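Side-chain contacts in ADP-ribosyltransferase (Staphylococcus aureus, PDB 1OJQ), which binds NAD(+) and acts as a C3-type mono-ADP-ribosyltransferase, moving the ADP-ribose unit of NAD(+) onto a target protein: residues Ser49-Val54 and Arg132-Ser137; Gln67-Ile72 and Leu183-Glu188. One frame throughout, in Å; residues are numbered along the deposited sequence.

Contact 1 of 2, residues Ser49-Val54 and Arg132-Ser137; sequences SANGDV and RENGYS
N51 and N134 bring their amides together between the turn that follows helix 41-49 and the loop that follows strand 130-133. The two planes stand 76° apart, close to perpendicular, so the groups do not stack. N51 OD1 lies 2.8 Å from N134 ND2, the closest approach between the segments. The backbone of N51 sets its side chain off away from the loop, but with CG opposite the backbone N (chi1 -167°) the amide swings back and presents its oxygen to N134. N134 starts out toward the turn, and its CB passes 4.1 Å from the backbone N of G52.

The other end of the N134 amide is held from within its own segment. R132 NE gives a hydrogen bond of 2.9 Å to N134 OD1, which sits at the guanidinium edge, in its plane. NE itself is tilted 22° from the carbonyl plane. An amide suits position 134 because its oxygen takes the arginine N-H, which leaves ND2 as the atom nearest N51 OD1.

N51 has positive phi and closes helix 41-49 in a Schellman motif, a conformation that asparagine tolerates well. G52 also has positive phi in the type I' turn A50-D53; there a CB would press on the carbonyl O of N51, and would also come near N134 OD1. Nearby, E133, an NAD(+)-binding residue, receives the N-H of G135 on OE2 and forms a salt bridge with R48, which also binds NAD(+) in the complex of this protein. The bond from R132 probably fixes the N134 amide's rotation, so that ND2 faces N51 OD1.

Contact 2 of 2, residues Gln67-Ile72 and Leu183-Glu188; sequences QLDSTI and LPRGTE
D69, on helix 59-73, and R185, in the loop between strands 180-183 and 187-196, form a salt bridge with carboxylate and guanidinium only 9° from coplanar. The straightest bond runs from R185 NE to D69 OD2, 2.9 Å long with an N-H...O angle of 163°, and uses the syn lone pair. Weak bonds supplement it, from NE to D69 OD1 and from R185 NH2 to D69 OD2. An extended chain from CG to NE carries the guanidinium out to the helix, a span that suits arginine. D69 OD1 also accepts from the hydroxyl of Y136 and from a water at 2.8 Å, which in turn receives the backbone N-H of R185. R185 NH1 is satisfied by the carbonyl of G52.

The loop joins the two sheets of the ADP-ribosyltransferase fold, and the helix packs against its start: the CG2 branch of I72, anti to the backbone N, rests on CD (3.8 Å) and CG of the P184 ring. P184 O accepts from T187 OG1 at 2.7 Å, in the carbonyl plane, and T187 N adds a weak bond. G186 makes the bend between them at positive phi, where a CB would press on the carbonyl O of R185.

From the N terminus the chain runs through its first helices to residues 49-54, then enters helix 59-73, which carries 67-72. Residues 132-137 begin on the end of strand 130-133 and run on into the loop, where contact 1 closes a loop with 77 residues between its segments. Residues 183-188 come later and close the longer loop of contact 2, with 110 between. The segments alternate, so the loops cross rather than nest. Contact 1 ties the turn after helix 41-49 to the loop leaving strand 130-133, at the edge of the five-stranded sheet; contact 2 ties helix 59-73 to the connection between the two sheets. The backbones of S137 and L183 join the contacts directly, as does the packing of the Y136 ring on R185.

Contact 1 of 2, residues Ser49-Val54 and Arg132-Ser137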
loop_
_atom_site.group_PDB
_atom_site.type_symbol
_atom_site.label_atom_id
_atom_site.label_comp_id
_atom_site.label_asym_id
_atom_site.label_seq_id
_atom_site.Cartn_x
_atom_site.Cartn_y
_atom_site.Cartn_z
ATOM N N SER A 49 -7.358 -6.519 14.697
ATOM C CA SER A 49 -8.095 -7.320 15.660
ATOM C C SER A 49 -9.542 -6.870 15.807
ATOM O O SER A 49 -10.432 -7.696 16.011
ATOM C CB SER A 49 -7.451 -7.225 17.050
ATOM O OG SER A 49 -6.198 -7.859 17.079
ATOM N N ALA A 50 -9.768 -5.566 15.729
ATOM C CA ALA A 50 -11.088 -4.971 15.962
ATOM C C ALA A 50 -11.935 -4.969 14.700
ATOM O O ALA A 50 -13.062 -4.466 14.683
ATOM C CB ALA A 50 -10.924 -3.542 16.471
ATOM N N ASN A 51 -11.329 -5.513 13.645
ATOM C CA ASN A 51 -11.953 -5.482 12.327
ATOM C C ASN A 51 -12.411 -4.068 11.995
ATOM O O ASN A 51 -13.481 -3.877 11.432
ATOM C CB ASN A 51 -13.121 -6.469 12.257
ATOM C CG ASN A 51 -13.608 -6.722 10.843
ATOM O OD1 ASN A 51 -12.876 -6.577 9.861
ATOM N ND2 ASN A 51 -14.871 -7.111 10.715
ATOM N N GLY A 52 -11.619 -3.070 12.360
ATOM C CA GLY A 52 -11.910 -1.694 11.973
ATOM C C GLY A 52 -12.852 -0.957 12.900
ATOM O O GLY A 52 -13.167 0.214 12.661
ATOM N N ASP A 53 -13.318 -1.576 13.980
ATOM C CA ASP A 53 -14.252 -0.876 14.867
ATOM C C ASP A 53 -13.483 -0.017 15.863
ATOM O O ASP A 53 -13.002 -0.516 16.870
ATOM C CB ASP A 53 -15.165 -1.857 15.607
ATOM C CG ASP A 53 -16.092 -1.163 16.593
ATOM O OD1 ASP A 53 -16.238 0.078 16.564
ATOM O OD2 ASP A 53 -16.699 -1.882 17.405
ATOM N N VAL A 54 -13.385 1.281 15.567
ATOM C CA VAL A 54 -12.580 2.170 16.405
ATOM C C VAL A 54 -13.089 2.133 17.831
ATOM O O VAL A 54 -12.335 2.324 18.789
ATOM C CB VAL A 54 -12.623 3.601 15.845
ATOM C CG1 VAL A 54 -14.023 4.191 15.993
ATOM C CG2 VAL A 54 -11.612 4.510 16.520
ATOM N N ARG A 132 -9.365 -6.432 1.647
ATOM C CA ARG A 132 -9.481 -5.223 2.457
ATOM C C ARG A 132 -8.407 -5.180 3.528
ATOM O O ARG A 132 -8.093 -6.222 4.129
ATOM C CB ARG A 132 -10.857 -5.171 3.127
ATOM C CG ARG A 132 -11.155 -3.928 3.953
ATOM C CD ARG A 132 -12.355 -4.206 4.860
ATOM N NE ARG A 132 -12.668 -3.041 5.680
ATOM C CZ ARG A 132 -13.535 -2.100 5.330
ATOM N NH1 ARG A 132 -14.180 -2.181 4.172
ATOM N NH2 ARG A 132 -13.757 -1.073 6.144
ATOM N N GLU A 133 -7.837 -4.005 3.778
ATOM C CA GLU A 133 -6.871 -3.871 4.868
ATOM C C GLU A 133 -7.550 -3.083 5.979
ATOM O O GLU A 133 -7.975 -1.958 5.695
ATOM C CB GLU A 133 -5.614 -3.168 4.372
ATOM C CG GLU A 133 -4.661 -2.644 5.429
ATOM C CD GLU A 133 -4.183 -3.778 6.314
ATOM O OE1 GLU A 133 -3.596 -4.741 5.754
ATOM O OE2 GLU A 133 -4.399 -3.735 7.540
ATOM N N ASN A 134 -7.685 -3.621 7.188
ATOM C CA ASN A 134 -8.362 -2.829 8.205
ATOM C C ASN A 134 -7.453 -1.805 8.862
ATOM O O ASN A 134 -7.952 -0.838 9.463
ATOM C CB ASN A 134 -8.968 -3.765 9.260
ATOM C CG ASN A 134 -10.238 -4.355 8.649
ATOM O OD1 ASN A 134 -11.004 -3.607 8.046
ATOM N ND2 ASN A 134 -10.404 -5.656 8.788
ATOM N N GLY A 135 -6.143 -2.030 8.759
ATOM C CA GLY A 135 -5.225 -0.982 9.189
ATOM C C GLY A 135 -5.102 0.045 8.064
ATOM O O GLY A 135 -5.901 0.008 7.133
ATOM N N TYR A 136 -4.123 0.926 8.194
ATOM C CA TYR A 136 -3.781 1.866 7.124
ATOM C C TYR A 136 -2.964 1.147 6.058
ATOM O O TYR A 136 -2.427 0.071 6.324
ATOM C CB TYR A 136 -3.006 3.077 7.680
ATOM C CG TYR A 136 -3.911 3.864 8.622
ATOM C CD1 TYR A 136 -4.731 4.892 8.188
ATOM C CD2 TYR A 136 -3.908 3.544 9.980
ATOM C CE1 TYR A 136 -5.549 5.600 9.078
ATOM C CE2 TYR A 136 -4.719 4.226 10.864
ATOM C CZ TYR A 136 -5.533 5.244 10.414
ATOM O OH TYR A 136 -6.319 5.901 11.333
ATOM N N SER A 137 -2.851 1.705 4.847
ATOM C CA SER A 137 -2.046 1.034 3.824
ATOM C C SER A 137 -0.901 1.943 3.386
ATOM O O SER A 137 -1.132 3.077 2.927
ATOM C CB SER A 137 -2.898 0.706 2.605
ATOM O OG SER A 137 -3.898 -0.260 2.899
#

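Contact 2 of 2, residues Gln67-Ile72 and Leu183-Glu188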
loop_
_atom_site.group_PDB
_atom_site.type_symbol
_atom_site.label_atom_id
_atom_site.label_comp_id
_atom_site.label_asym_id
_atom_site.label_seq_id
_atom_site.Cartn_x
_atom_site.Cartn_y
_atom_site.Cartn_z
ATOM N N GLN A 67 -7.206 11.002 14.594
ATOM C CA GLN A 67 -6.243 11.963 14.072
ATOM C C GLN A 67 -5.750 11.545 12.694
ATOM O O GLN A 67 -5.814 12.381 11.786
ATOM C CB GLN A 67 -5.070 12.128 15.054
ATOM C CG GLN A 67 -3.946 13.009 14.541
ATOM C CD GLN A 67 -4.314 14.416 14.176
ATOM O OE1 GLN A 67 -4.205 14.840 13.012
ATOM N NE2 GLN A 67 -4.752 15.211 15.131
ATOM N N LEU A 68 -5.247 10.313 12.540
ATOM C CA LEU A 68 -4.647 9.947 11.231
ATOM C C LEU A 68 -5.716 9.915 10.148
ATOM O O LEU A 68 -5.451 10.274 9.003
ATOM C CB LEU A 68 -3.899 8.620 11.329
ATOM C CG LEU A 68 -2.886 8.296 10.225
ATOM C CD1 LEU A 68 -1.849 9.399 10.032
ATOM C CD2 LEU A 68 -2.162 6.981 10.488
ATOM N N ASP A 69 -6.933 9.490 10.502
ATOM C CA ASP A 69 -8.029 9.512 9.552
ATOM C C ASP A 69 -8.249 10.937 9.053
ATOM O O ASP A 69 -8.434 11.146 7.860
ATOM C CB ASP A 69 -9.328 9.021 10.172
ATOM C CG ASP A 69 -9.419 7.532 10.435
ATOM O OD1 ASP A 69 -8.509 6.738 10.082
ATOM O OD2 ASP A 69 -10.460 7.166 11.022
ATOM N N SER A 70 -8.249 11.875 10.003
ATOM C CA SER A 70 -8.461 13.273 9.623
ATOM C C SER A 70 -7.322 13.791 8.756
ATOM O O SER A 70 -7.557 14.420 7.712
ATOM C CB SER A 70 -8.629 14.110 10.898
ATOM O OG SER A 70 -8.487 15.477 10.574
ATOM N N THR A 71 -6.085 13.487 9.176
ATOM C CA THR A 71 -4.944 13.932 8.378
ATOM C C THR A 71 -5.003 13.456 6.928
ATOM O O THR A 71 -4.799 14.203 5.958
ATOM C CB THR A 71 -3.650 13.436 9.054
ATOM O OG1 THR A 71 -3.595 14.057 10.348
ATOM C CG2 THR A 71 -2.417 13.827 8.255
ATOM N N ILE A 72 -5.270 12.156 6.744
ATOM C CA ILE A 72 -5.291 11.601 5.372
ATOM C C ILE A 72 -6.400 12.236 4.556
ATOM O O ILE A 72 -6.260 12.478 3.354
ATOM C CB ILE A 72 -5.409 10.069 5.470
ATOM C CG1 ILE A 72 -4.180 9.409 6.133
ATOM C CG2 ILE A 72 -5.697 9.409 4.126
ATOM C CD1 ILE A 72 -4.356 7.921 6.434
ATOM N N LEU A 183 -2.623 5.515 2.535
ATOM C CA LEU A 183 -4.050 5.395 2.232
ATOM C C LEU A 183 -4.887 5.158 3.480
ATOM O O LEU A 183 -4.396 4.604 4.471
ATOM C CB LEU A 183 -4.285 4.244 1.228
ATOM C CG LEU A 183 -3.416 4.277 -0.044
ATOM C CD1 LEU A 183 -3.674 3.055 -0.920
ATOM C CD2 LEU A 183 -3.665 5.581 -0.781
ATOM N N PRO A 184 -6.153 5.555 3.470
ATOM C CA PRO A 184 -7.049 5.382 4.594
ATOM C C PRO A 184 -7.135 3.933 5.061
ATOM O O PRO A 184 -6.991 2.990 4.284
ATOM C CB PRO A 184 -8.432 5.722 4.014
ATOM C CG PRO A 184 -8.139 6.642 2.885
ATOM C CD PRO A 184 -6.803 6.236 2.336
ATOM N N ARG A 185 -7.412 3.805 6.348
ATOM C CA ARG A 185 -7.741 2.488 6.885
ATOM C C ARG A 185 -8.982 1.973 6.167
ATOM O O ARG A 185 -9.865 2.726 5.776
ATOM C CB ARG A 185 -7.929 2.533 8.392
ATOM C CG ARG A 185 -9.114 3.393 8.860
ATOM C CD ARG A 185 -9.023 3.526 10.380
ATOM N NE ARG A 185 -10.121 4.296 10.944
ATOM C CZ ARG A 185 -11.209 3.749 11.463
ATOM N NH1 ARG A 185 -11.330 2.420 11.479
ATOM N NH2 ARG A 185 -12.173 4.507 11.963
ATOM N N GLY A 186 -9.035 0.653 5.975
ATOM C CA GLY A 186 -10.217 0.069 5.358
ATOM C C GLY A 186 -10.183 0.178 3.839
ATOM O O GLY A 186 -11.214 0.109 3.161
ATOM N N THR A 187 -8.980 0.343 3.295
ATOM C CA THR A 187 -8.800 0.359 1.848
ATOM C C THR A 187 -9.177 -1.000 1.272
ATOM O O THR A 187 -8.806 -2.041 1.798
ATOM C CB THR A 187 -7.353 0.751 1.471
ATOM O OG1 THR A 187 -7.176 2.168 1.682
ATOM C CG2 THR A 187 -7.062 0.507 0.001
ATOM N N GLU A 188 -9.923 -0.963 0.166
ATOM C CA GLU A 188 -10.265 -2.185 -0.543
ATOM C C GLU A 188 -9.731 -2.138 -1.963
ATOM O O GLU A 188 -9.833 -1.076 -2.589
ATOM C CB GLU A 188 -11.784 -2.366 -0.632
ATOM C CG GLU A 188 -12.447 -2.413 0.738
ATOM C CD GLU A 188 -13.965 -2.354 0.559
ATOM O OE1 GLU A 188 -14.464 -1.272 0.173
ATOM O OE2 GLU A 188 -14.586 -3.404 0.816
HETATM O O HOH W 1 -8.447 6.626 7.312
#